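Local coordinates for protein nucleoside-diphosphate-sugar epimerase (Pseudomonas aeruginosa, PDB 2X4G) that probably acts as an NAD-dependent epimerase or related oxidoreductase on nucleotide-linked sugars, at residues A[104-109]-A[160-165]; A[164-169]-A[176-181]. All blocks are in the same frame, centred on the assembly; numbering follows the deposited sequence.

Contact 1: residues A[104-109]-A[160-165]; sequences GQTNPF and WALDEQ
Thr106 and Gln165 link two neighbouring helices of the Rossmann domain, 98-116 and 154-171, which pack against the same face of the central sheet. Helix 154-171 carries in its first turns the Tyr-x-x-x-Lys sequence that is catalytic in related short-chain dehydrogenases. The local axes run almost parallel, 12° apart, but approach no closer than 11.1 Å, so a long side chain has to span the gap. Gln165 does this: its CG lies anti to the backbone N (chi1 -177°) and the chain stays extended beyond it, which carries the amide across to the other helix. The hydroxyl OG1 of Thr106 donates to OE1 of Gln165; the modelled separation of 2.5 Å is too short to interpret at this resolution. OG1 is also hydrogen-bonded to the carbonyl O of Leu103, so two acceptors compete for one hydroxyl proton. At the other end of the amide, Gln165 NE2 makes a weak, bent hydrogen bond of 3.1 Å to OD1 of Asn107. The amide planes are nearly parallel (7°), and the groups meet side by side rather than stacked, with Asn107 OD1 off the plane of the Gln165 amide. Beside this polar bridge Thr106 turns its methyl CG2 to the CD2 branch of Leu162, 3.8 Å away, a small apolar contact on the side nearer the sheet, where Thr106 also touches Phe83 and Leu162 touches Tyr123. Both ends of the buried Gln165 amide are thus met by the facing helix, which may limit its rotation, although the Asn107 side is weak and solvent-exposed.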
ATOM      1  N   GLY A 104      20.251 -11.604  -0.601  1.00 66.32           N
ATOM      2  CA  GLY A 104      21.321 -11.112  -1.457  1.00 67.03           C
ATOM      3  C   GLY A 104      22.347 -10.241  -0.750  1.00 66.04           C
ATOM      4  O   GLY A 104      23.503 -10.159  -1.178  1.00 66.73           O
ATOM      5  N   GLN A 105      21.929  -9.573   0.315  1.00 64.76           N
ATOM      6  CA  GLN A 105      22.842  -8.760   1.106  1.00 63.87           C
ATOM      7  C   GLN A 105      23.641  -9.636   2.058  1.00 62.41           C
ATOM      8  O   GLN A 105      24.855  -9.434   2.207  1.00 63.09           O
ATOM      9  CB  GLN A 105      22.086  -7.691   1.908  1.00 63.51           C
ATOM     10  CG  GLN A 105      21.524  -6.517   1.056  1.00 66.48           C
ATOM     11  CD  GLN A 105      20.728  -5.477   1.890  1.00 67.91           C
ATOM     12  OE1 GLN A 105      21.008  -5.248   3.091  1.00 67.59           O
ATOM     13  NE2 GLN A 105      19.739  -4.842   1.243  1.00 67.42           N
ATOM     14  N   THR A 106      22.987 -10.598   2.709  1.00 60.36           N
ATOM     15  CA  THR A 106      23.680 -11.403   3.708  1.00 58.61           C
ATOM     16  C   THR A 106      24.615 -12.422   3.093  1.00 58.48           C
ATOM     17  O   THR A 106      25.640 -12.754   3.678  1.00 58.17           O
ATOM     18  CB  THR A 106      22.722 -12.175   4.628  1.00 58.26           C
ATOM     19  OG1 THR A 106      21.769 -12.878   3.828  1.00 58.94           O
ATOM     20  CG2 THR A 106      22.010 -11.241   5.605  1.00 56.93           C
ATOM     21  N   ASN A 107      24.274 -12.944   1.926  1.00 58.49           N
ATOM     22  CA  ASN A 107      25.023 -14.084   1.427  1.00 58.66           C
ATOM     23  C   ASN A 107      26.515 -13.789   1.240  1.00 58.07           C
ATOM     24  O   ASN A 107      27.353 -14.597   1.649  1.00 58.70           O
ATOM     25  CB  ASN A 107      24.408 -14.672   0.162  1.00 59.66           C
ATOM     26  CG  ASN A 107      24.465 -16.180   0.161  1.00 61.29           C
ATOM     27  OD1 ASN A 107      24.102 -16.828   1.160  1.00 61.54           O
ATOM     28  ND2 ASN A 107      24.939 -16.759  -0.939  1.00 62.54           N
ATOM     29  N   PRO A 108      26.861 -12.626   0.657  1.00 56.95           N
ATOM     30  CA  PRO A 108      28.280 -12.318   0.509  1.00 56.48           C
ATOM     31  C   PRO A 108      29.001 -12.177   1.851  1.00 54.50           C
ATOM     32  O   PRO A 108      30.178 -12.520   1.962  1.00 55.47           O
ATOM     33  CB  PRO A 108      28.277 -10.976  -0.247  1.00 56.61           C
ATOM     34  CG  PRO A 108      26.975 -10.910  -0.915  1.00 57.38           C
ATOM     35  CD  PRO A 108      26.023 -11.595   0.026  1.00 56.93           C
ATOM     36  N   PHE A 109      28.299 -11.669   2.851  1.00 51.98           N
ATOM     37  CA  PHE A 109      28.886 -11.453   4.162  1.00 49.86           C
ATOM     38  C   PHE A 109      29.358 -12.774   4.731  1.00 49.10           C
ATOM     39  O   PHE A 109      30.478 -12.886   5.214  1.00 48.40           O
ATOM     40  CB  PHE A 109      27.869 -10.781   5.093  1.00 48.75           C
ATOM     41  CG  PHE A 109      28.237 -10.849   6.543  1.00 47.77           C
ATOM     42  CD1 PHE A 109      29.179  -9.981   7.070  1.00 47.29           C
ATOM     43  CD2 PHE A 109      27.651 -11.787   7.373  1.00 46.65           C
ATOM     44  CE1 PHE A 109      29.532 -10.045   8.385  1.00 46.29           C
ATOM     45  CE2 PHE A 109      27.993 -11.854   8.687  1.00 46.52           C
ATOM     46  CZ  PHE A 109      28.941 -10.979   9.201  1.00 46.98           C
ATOM     47  N   TRP A 160      11.799 -15.196   8.330  1.00 49.58           N
ATOM     48  CA  TRP A 160      12.003 -16.640   8.463  1.00 49.35           C
ATOM     49  C   TRP A 160      13.204 -17.091   7.653  1.00 49.13           C
ATOM     50  O   TRP A 160      13.972 -17.922   8.103  1.00 49.05           O
ATOM     51  CB  TRP A 160      10.764 -17.419   8.004  1.00 50.49           C
ATOM     52  CG  TRP A 160      11.019 -18.875   7.782  1.00 50.08           C
ATOM     53  CD1 TRP A 160      10.968 -19.858   8.711  1.00 49.29           C
ATOM     54  CD2 TRP A 160      11.372 -19.506   6.545  1.00 50.13           C
ATOM     55  NE1 TRP A 160      11.268 -21.068   8.140  1.00 50.02           N
ATOM     56  CE2 TRP A 160      11.523 -20.881   6.809  1.00 50.96           C
ATOM     57  CE3 TRP A 160      11.575 -19.043   5.240  1.00 50.04           C
ATOM     58  CZ2 TRP A 160      11.859 -21.807   5.812  1.00 52.60           C
ATOM     59  CZ3 TRP A 160      11.922 -19.959   4.252  1.00 51.64           C
ATOM     60  CH2 TRP A 160      12.054 -21.324   4.541  1.00 52.50           C
ATOM     61  N   ALA A 161      13.346 -16.560   6.446  1.00 49.33           N
ATOM     62  CA  ALA A 161      14.450 -16.954   5.562  1.00 49.73           C
ATOM     63  C   ALA A 161      15.820 -16.611   6.158  1.00 48.44           C
ATOM     64  O   ALA A 161      16.693 -17.463   6.257  1.00 48.30           O
ATOM     65  CB  ALA A 161      14.293 -16.304   4.202  1.00 50.17           C
ATOM     66  N   LEU A 162      15.995 -15.354   6.554  1.00 47.59           N
ATOM     67  CA  LEU A 162      17.248 -14.900   7.154  1.00 46.48           C
ATOM     68  C   LEU A 162      17.604 -15.736   8.381  1.00 46.55           C
ATOM     69  O   LEU A 162      18.779 -16.033   8.634  1.00 46.00           O
ATOM     70  CB  LEU A 162      17.142 -13.422   7.519  1.00 45.14           C
ATOM     71  CG  LEU A 162      17.020 -12.437   6.331  1.00 45.14           C
ATOM     72  CD1 LEU A 162      16.505 -11.028   6.731  1.00 39.88           C
ATOM     73  CD2 LEU A 162      18.367 -12.339   5.579  1.00 44.63           C
ATOM     74  N   ASP A 163      16.586 -16.134   9.136  1.00 47.14           N
ATOM     75  CA  ASP A 163      16.803 -17.034  10.264  1.00 47.88           C
ATOM     76  C   ASP A 163      17.294 -18.415   9.802  1.00 49.62           C
ATOM     77  O   ASP A 163      18.299 -18.917  10.300  1.00 49.78           O
ATOM     78  CB  ASP A 163      15.533 -17.177  11.097  1.00 47.87           C
ATOM     79  CG  ASP A 163      15.803 -17.780  12.462  1.00 48.06           C
ATOM     80  OD1 ASP A 163      15.612 -19.010  12.629  1.00 48.74           O
ATOM     81  OD2 ASP A 163      16.214 -17.021  13.369  1.00 46.58           O
ATOM     82  N   GLU A 164      16.580 -19.019   8.856  1.00 51.32           N
ATOM     83  CA  GLU A 164      17.005 -20.278   8.244  1.00 53.46           C
ATOM     84  C   GLU A 164      18.398 -20.230   7.664  1.00 53.27           C
ATOM     85  O   GLU A 164      19.151 -21.190   7.791  1.00 53.80           O
ATOM     86  CB  GLU A 164      16.050 -20.694   7.125  1.00 55.34           C
ATOM     87  CG  GLU A 164      14.932 -21.632   7.584  1.00 59.19           C
ATOM     88  CD  GLU A 164      15.408 -23.050   7.899  1.00 63.56           C
ATOM     89  OE1 GLU A 164      14.648 -23.769   8.595  1.00 66.55           O
ATOM     90  OE2 GLU A 164      16.521 -23.443   7.467  1.00 65.99           O
ATOM     91  N   GLN A 165      18.718 -19.126   7.000  1.00 53.14           N
ATOM     92  CA  GLN A 165      20.023 -18.924   6.378  1.00 53.57           C
ATOM     93  C   GLN A 165      21.143 -18.970   7.398  1.00 53.33           C
ATOM     94  O   GLN A 165      22.155 -19.645   7.184  1.00 54.01           O
ATOM     95  CB  GLN A 165      20.064 -17.580   5.664  1.00 53.05           C
ATOM     96  CG  GLN A 165      21.357 -17.297   4.907  1.00 53.39           C
ATOM     97  CD  GLN A 165      21.385 -15.904   4.300  1.00 53.13           C
ATOM     98  OE1 GLN A 165      20.945 -14.936   4.938  1.00 51.54           O
ATOM     99  NE2 GLN A 165      21.906 -15.790   3.066  1.00 52.22           N
TER

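Contact 2: residues A[164-169]-A[176-181]; sequences EQAREQ and VVIGIP
The end of Ile178 is aimed at the helix between Ala166 and Arg167: its CD1 lies 3.7 Å from Ala166 CB and 3.7 Å from Arg167 CG. Ile178 holds CG1 anti to its own carbonyl carbon (chi1 -55°), with CG1 and CD1 both directed at the helix, and the Ala166 methyl meets this branch along its length, CG1 of Ile178 standing 3.9 Å from Ala166 CB. Arg167 crosses Ile178 at a slant. Its CB faces away from the strand, and the methylene CG makes the contact, while NH1 of the guanidinium reaches a salt bridge with Asp163 one turn back. This packing belongs to the second half of a beta-alpha-beta crossover of the Rossmann fold: helix 154-171 leaves strand 121-124 behind and the chain returns in strand 176-185, beside it and parallel to it. The local axes of helix and strand are 7.9 Å apart and run at 151°, close to antiparallel. Two residues before Ile178, Val176 offers its methyls to two different residues. CG1 sits 4.0 Å from the Ala166 methyl, and CG2 comes up to the CB of Gln169, at 4.1 Å, before that side chain bends away at chi2. Between Val176 and Ile178, Val177 points its CB away from the helix, while Ala166 is also covered by Tyr110 of helix 98-116 and Tyr123 of strand 121-124.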
ATOM      1  N   GLU A 164      16.580 -19.019   8.856  1.00 51.32           N
ATOM      2  CA  GLU A 164      17.005 -20.278   8.244  1.00 53.46           C
ATOM      3  C   GLU A 164      18.398 -20.230   7.664  1.00 53.27           C
ATOM      4  O   GLU A 164      19.151 -21.190   7.791  1.00 53.80           O
ATOM      5  CB  GLU A 164      16.050 -20.694   7.125  1.00 55.34           C
ATOM      6  CG  GLU A 164      14.932 -21.632   7.584  1.00 59.19           C
ATOM      7  CD  GLU A 164      15.408 -23.050   7.899  1.00 63.56           C
ATOM      8  OE1 GLU A 164      14.648 -23.769   8.595  1.00 66.55           O
ATOM      9  OE2 GLU A 164      16.521 -23.443   7.467  1.00 65.99           O
ATOM     10  N   GLN A 165      18.718 -19.126   7.000  1.00 53.14           N
ATOM     11  CA  GLN A 165      20.023 -18.924   6.378  1.00 53.57           C
ATOM     12  C   GLN A 165      21.143 -18.970   7.398  1.00 53.33           C
ATOM     13  O   GLN A 165      22.155 -19.645   7.184  1.00 54.01           O
ATOM     14  CB  GLN A 165      20.064 -17.580   5.664  1.00 53.05           C
ATOM     15  CG  GLN A 165      21.357 -17.297   4.907  1.00 53.39           C
ATOM     16  CD  GLN A 165      21.385 -15.904   4.300  1.00 53.13           C
ATOM     17  OE1 GLN A 165      20.945 -14.936   4.938  1.00 51.54           O
ATOM     18  NE2 GLN A 165      21.906 -15.790   3.066  1.00 52.22           N
ATOM     19  N   ALA A 166      20.965 -18.249   8.501  1.00 52.88           N
ATOM     20  CA  ALA A 166      21.974 -18.214   9.561  1.00 52.92           C
ATOM     21  C   ALA A 166      22.203 -19.611  10.167  1.00 54.05           C
ATOM     22  O   ALA A 166      23.348 -20.069  10.285  1.00 54.09           O
ATOM     23  CB  ALA A 166      21.595 -17.192  10.641  1.00 51.82           C
ATOM     24  N   ARG A 167      21.122 -20.299  10.519  1.00 55.05           N
ATOM     25  CA  ARG A 167      21.242 -21.655  11.063  1.00 56.82           C
ATOM     26  C   ARG A 167      21.949 -22.579  10.066  1.00 58.65           C
ATOM     27  O   ARG A 167      22.723 -23.455  10.461  1.00 59.85           O
ATOM     28  CB  ARG A 167      19.865 -22.229  11.421  1.00 57.45           C
ATOM     29  CG  ARG A 167      19.096 -21.416  12.456  1.00 57.31           C
ATOM     30  CD  ARG A 167      18.043 -22.223  13.184  1.00 59.71           C
ATOM     31  NE  ARG A 167      17.167 -22.964  12.272  1.00 63.68           N
ATOM     32  CZ  ARG A 167      16.178 -22.431  11.546  1.00 65.92           C
ATOM     33  NH1 ARG A 167      15.910 -21.125  11.592  1.00 66.53           N
ATOM     34  NH2 ARG A 167      15.439 -23.206  10.762  1.00 67.28           N
ATOM     35  N   GLU A 168      21.664 -22.367   8.781  1.00 59.58           N
ATOM     36  CA  GLU A 168      22.223 -23.135   7.670  1.00 61.17           C
ATOM     37  C   GLU A 168      23.736 -22.946   7.583  1.00 60.60           C
ATOM     38  O   GLU A 168      24.464 -23.895   7.335  1.00 61.51           O
ATOM     39  CB  GLU A 168      21.491 -22.705   6.390  1.00 62.21           C
ATOM     40  CG  GLU A 168      21.958 -23.229   5.025  1.00 66.24           C
ATOM     41  CD  GLU A 168      21.380 -22.360   3.862  1.00 70.41           C
ATOM     42  OE1 GLU A 168      22.063 -21.394   3.422  1.00 71.53           O
ATOM     43  OE2 GLU A 168      20.223 -22.607   3.424  1.00 73.02           O
ATOM     44  N   GLN A 169      24.214 -21.733   7.829  1.00 59.15           N
ATOM     45  CA  GLN A 169      25.653 -21.488   7.898  1.00 59.11           C
ATOM     46  C   GLN A 169      26.287 -22.178   9.125  1.00 59.05           C
ATOM     47  O   GLN A 169      27.396 -22.702   9.049  1.00 59.76           O
ATOM     48  CB  GLN A 169      25.946 -19.984   7.959  1.00 58.12           C
ATOM     49  CG  GLN A 169      25.363 -19.142   6.820  1.00 58.52           C
ATOM     50  CD  GLN A 169      26.055 -19.365   5.481  1.00 59.59           C
ATOM     51  OE1 GLN A 169      27.279 -19.397   5.395  1.00 59.87           O
ATOM     52  NE2 GLN A 169      25.262 -19.503   4.428  1.00 59.70           N
ATOM     53  N   VAL A 176      28.260 -19.272  13.625  1.00 47.55           N
ATOM     54  CA  VAL A 176      27.196 -18.265  13.668  1.00 45.80           C
ATOM     55  C   VAL A 176      26.345 -18.470  14.888  1.00 45.25           C
ATOM     56  O   VAL A 176      25.874 -19.572  15.123  1.00 45.62           O
ATOM     57  CB  VAL A 176      26.266 -18.325  12.441  1.00 45.94           C
ATOM     58  CG1 VAL A 176      24.977 -17.572  12.726  1.00 44.25           C
ATOM     59  CG2 VAL A 176      26.948 -17.766  11.227  1.00 44.85           C
ATOM     60  N   VAL A 177      26.160 -17.396  15.655  1.00 44.07           N
ATOM     61  CA  VAL A 177      25.216 -17.369  16.753  1.00 43.60           C
ATOM     62  C   VAL A 177      24.099 -16.406  16.342  1.00 43.26           C
ATOM     63  O   VAL A 177      24.355 -15.427  15.640  1.00 43.17           O
ATOM     64  CB  VAL A 177      25.895 -16.897  18.060  1.00 43.38           C
ATOM     65  CG1 VAL A 177      24.870 -16.781  19.203  1.00 42.57           C
ATOM     66  CG2 VAL A 177      27.067 -17.846  18.452  1.00 43.26           C
ATOM     67  N   ILE A 178      22.863 -16.672  16.764  1.00 43.16           N
ATOM     68  CA  ILE A 178      21.751 -15.781  16.437  1.00 42.31           C
ATOM     69  C   ILE A 178      21.169 -15.096  17.678  1.00 41.32           C
ATOM     70  O   ILE A 178      20.712 -15.761  18.611  1.00 41.11           O
ATOM     71  CB  ILE A 178      20.646 -16.533  15.721  1.00 43.08           C
ATOM     72  CG1 ILE A 178      21.215 -17.241  14.501  1.00 44.70           C
ATOM     73  CG2 ILE A 178      19.545 -15.581  15.294  1.00 42.42           C
ATOM     74  CD1 ILE A 178      20.235 -18.204  13.896  1.00 47.02           C
ATOM     75  N   GLY A 179      21.193 -13.759  17.662  1.00 40.13           N
ATOM     76  CA  GLY A 179      20.651 -12.923  18.732  1.00 39.11           C
ATOM     77  C   GLY A 179      19.415 -12.204  18.241  1.00 38.71           C
ATOM     78  O   GLY A 179      19.445 -11.557  17.206  1.00 39.14           O
ATOM     79  N   ILE A 180      18.324 -12.343  18.986  1.00 38.88           N
ATOM     80  CA  ILE A 180      16.996 -11.933  18.567  1.00 38.37           C
ATOM     81  C   ILE A 180      16.451 -11.015  19.631  1.00 38.46           C
ATOM     82  O   ILE A 180      15.893 -11.487  20.608  1.00 39.23           O
ATOM     83  CB  ILE A 180      16.028 -13.139  18.466  1.00 38.73           C
ATOM     84  CG1 ILE A 180      16.570 -14.220  17.529  1.00 38.96           C
ATOM     85  CG2 ILE A 180      14.640 -12.691  17.988  1.00 38.12           C
ATOM     86  CD1 ILE A 180      15.658 -15.453  17.460  1.00 39.27           C
ATOM     87  N   PRO A 181      16.617  -9.695  19.464  1.00 38.23           N
ATOM     88  CA  PRO A 181      16.047  -8.796  20.452  1.00 37.93           C
ATOM     89  C   PRO A 181      14.559  -8.572  20.227  1.00 38.11           C
ATOM     90  O   PRO A 181      14.072  -8.775  19.125  1.00 38.94           O
ATOM     91  CB  PRO A 181      16.812  -7.509  20.202  1.00 37.46           C
ATOM     92  CG  PRO A 181      17.084  -7.524  18.773  1.00 37.19           C
ATOM     93  CD  PRO A 181      17.349  -8.956  18.427  1.00 37.86           C
TER

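Overall arrangement
From the N terminus, the chain passes through helix 98-116, strand 121-124, helix 154-171 and strand 176-185, and the two contacts follow this path in series. Contact 1 closes a loop of 50 intervening residues that includes strand 121-124; contact 2 closes one of six that takes in the last two residues of helix 154-171 and the turn into strand 176-185. The loops neither nest nor cross, but the segments share Glu164 and Gln165, and the contact centres lie 9 Å apart. Helix 154-171 meets helix 98-116 through a polar bridge and the sheet through apolar packing. Tyr110 touches Gln165, Ala166 and Gln169, and Asp163 packs on Ile178, so the contacts adjoin across the helix-sheet interface.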